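Local coordinates for 2-oxoglutarate carboxylase small subunit (Hydrogenobacter thermophilus, PDB 7KCT), which is the small (beta) subunit of a carboxylase, built like a biotin carboxylase with an ATP-grasp domain, and binds ADP, magnesium and bicarbonate, at residues Glu97-Leu102 with Ile108-Pro113. Sequence-based numbering, arbitrary orientation.
Sequences EHFARL and ITFIGP
F110 lays one face of its ring on A100. F110 CB sits 4.1 Å from A100 O. The first torsion (chi1 -176°) sets CG anti to the backbone N and carries the ring along the helix surface. F110 CG then lies equally near CA and CB of A100. On one flank F110 CD1 comes to 3.7 Å from A100 CA; on the other F110 CD2 is 3.8 Å from A100 CB, and CE2 and CZ also pass close to that methyl. A100 CB therefore stands almost exactly over the middle of the F110 ring, 3.7 Å from the centroid and 5° off the normal, a CH-pi contact. F110 CE1 turns to the second aromatic and lies 3.7 Å from F99 CD2. CD2 and CE2 of F99 lie at the edge of the F110 ring; the pair is oblique, with the planes at 88°. The F99 side chain also touches I86 of strand 85-87 and I74 and V75 of helix 71-81.

Helix 97-105 is thus packed against strand 109-110, one of the two outermost strands of the parallel sheet in this chain, within the beta-alpha-beta unit that begins at strand 85-87 in the biotin carboxylase N-terminal domain. I118 of helix 115-120 also touches F110. No hydrogen bond joins the two segments: apolar and CH-pi packing holds the helix here, the small A100 letting the ring lie close to the helix backbone.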
loop_
_atom_site.group_PDB
_atom_site.type_symbol
_atom_site.label_atom_id
_atom_site.label_comp_id
_atom_site.label_asym_id
_atom_site.label_seq_id
_atom_site.Cartn_x
_atom_site.Cartn_y
_atom_site.Cartn_z
ATOM N N GLU A 97 14.561 -6.583 -30.331
ATOM C CA GLU A 97 15.173 -7.893 -30.515
ATOM C C GLU A 97 16.680 -7.794 -30.571
ATOM O O GLU A 97 17.376 -8.694 -30.102
ATOM C CB GLU A 97 14.647 -8.568 -31.796
ATOM C CG GLU A 97 14.865 -7.763 -33.065
ATOM N N HIS A 98 17.201 -6.707 -31.110
ATOM C CA HIS A 98 18.646 -6.554 -31.195
ATOM C C HIS A 98 19.305 -6.396 -29.821
ATOM O O HIS A 98 20.384 -6.966 -29.574
ATOM C CB HIS A 98 18.981 -5.360 -32.045
ATOM C CG HIS A 98 20.444 -5.107 -32.119
ATOM N ND1 HIS A 98 21.014 -3.910 -31.743
ATOM C CD2 HIS A 98 21.464 -5.913 -32.497
ATOM C CE1 HIS A 98 22.326 -3.985 -31.895
ATOM N NE2 HIS A 98 22.625 -5.188 -32.352
ATOM N N PHE A 99 18.696 -5.600 -28.929
ATOM C CA PHE A 99 19.182 -5.516 -27.550
ATOM C C PHE A 99 19.154 -6.888 -26.886
ATOM O O PHE A 99 20.148 -7.325 -26.293
ATOM C CB PHE A 99 18.350 -4.487 -26.776
ATOM C CG PHE A 99 18.804 -4.243 -25.329
ATOM C CD1 PHE A 99 20.125 -3.950 -25.019
ATOM C CD2 PHE A 99 17.872 -4.251 -24.294
ATOM C CE1 PHE A 99 20.518 -3.706 -23.694
ATOM C CE2 PHE A 99 18.256 -3.992 -22.976
ATOM C CZ PHE A 99 19.599 -3.728 -22.686
ATOM N N ALA A 100 18.034 -7.609 -27.004
ATOM C CA ALA A 100 17.887 -8.897 -26.316
ATOM C C ALA A 100 18.908 -9.934 -26.810
ATOM O O ALA A 100 19.438 -10.745 -26.022
ATOM C CB ALA A 100 16.457 -9.404 -26.526
ATOM N N ARG A 101 19.205 -9.894 -28.106
ATOM C CA ARG A 101 20.173 -10.773 -28.754
ATOM C C ARG A 101 21.620 -10.350 -28.471
ATOM O O ARG A 101 22.490 -11.204 -28.351
ATOM C CB ARG A 101 19.939 -10.812 -30.276
ATOM C CG ARG A 101 20.859 -11.888 -30.927
ATOM C CD ARG A 101 20.481 -12.203 -32.346
ATOM N NE ARG A 101 21.191 -11.362 -33.302
ATOM C CZ ARG A 101 22.439 -11.597 -33.723
ATOM N NH1 ARG A 101 23.124 -12.645 -33.264
ATOM N NH2 ARG A 101 23.017 -10.787 -34.605
ATOM N N LEU A 102 21.916 -9.049 -28.439
ATOM C CA LEU A 102 23.230 -8.603 -27.994
ATOM C C LEU A 102 23.518 -9.097 -26.572
ATOM O O LEU A 102 24.609 -9.624 -26.303
ATOM C CB LEU A 102 23.318 -7.091 -28.107
ATOM C CG LEU A 102 24.696 -6.478 -27.937
ATOM C CD1 LEU A 102 25.687 -7.000 -29.014
ATOM C CD2 LEU A 102 24.578 -4.953 -28.016
ATOM N N ILE A 108 25.164 -12.004 -21.144
ATOM C CA ILE A 108 24.331 -11.307 -20.155
ATOM C C ILE A 108 22.915 -11.845 -20.275
ATOM O O ILE A 108 22.399 -11.980 -21.389
ATOM C CB ILE A 108 24.336 -9.789 -20.401
ATOM C CG1 ILE A 108 25.749 -9.234 -20.345
ATOM C CG2 ILE A 108 23.445 -9.034 -19.392
ATOM C CD1 ILE A 108 26.374 -9.340 -18.999
ATOM N N THR A 109 22.269 -12.136 -19.152
ATOM C CA THR A 109 20.899 -12.654 -19.213
ATOM C C THR A 109 19.901 -11.486 -19.386
ATOM O O THR A 109 19.800 -10.587 -18.532
ATOM C CB THR A 109 20.579 -13.484 -17.964
ATOM O OG1 THR A 109 21.471 -14.603 -17.856
ATOM C CG2 THR A 109 19.170 -14.068 -17.989
ATOM N N PHE A 110 19.181 -11.489 -20.505
ATOM C CA PHE A 110 18.056 -10.570 -20.734
ATOM C C PHE A 110 16.844 -11.085 -19.950
ATOM O O PHE A 110 16.433 -12.233 -20.144
ATOM C CB PHE A 110 17.788 -10.478 -22.244
ATOM C CG PHE A 110 16.702 -9.492 -22.629
ATOM C CD1 PHE A 110 17.003 -8.159 -22.762
ATOM C CD2 PHE A 110 15.394 -9.915 -22.891
ATOM C CE1 PHE A 110 16.025 -7.241 -23.119
ATOM C CE2 PHE A 110 14.394 -8.991 -23.231
ATOM C CZ PHE A 110 14.706 -7.667 -23.330
ATOM N N ILE A 111 16.277 -10.257 -19.057
ATOM C CA ILE A 111 15.117 -10.643 -18.230
ATOM C C ILE A 111 13.867 -10.331 -19.056
ATOM O O ILE A 111 13.311 -9.212 -19.030
ATOM C CB ILE A 111 15.123 -9.936 -16.869
ATOM C CG1 ILE A 111 16.380 -10.344 -16.083
ATOM C CG2 ILE A 111 13.853 -10.239 -16.076
ATOM C CD1 ILE A 111 16.653 -9.474 -14.852
ATOM N N GLY A 112 13.416 -11.333 -19.792
ATOM C CA GLY A 112 12.402 -11.184 -20.813
ATOM C C GLY A 112 12.333 -12.472 -21.615
ATOM O O GLY A 112 12.994 -13.457 -21.272
ATOM N N PRO A 113 11.486 -12.528 -22.644
ATOM C CA PRO A 113 11.355 -13.770 -23.423
ATOM C C PRO A 113 12.540 -13.870 -24.385
ATOM O O PRO A 113 13.309 -12.934 -24.564
ATOM C CB PRO A 113 9.993 -13.613 -24.138
ATOM C CG PRO A 113 9.814 -12.134 -24.286
ATOM C CD PRO A 113 10.504 -11.502 -23.052
#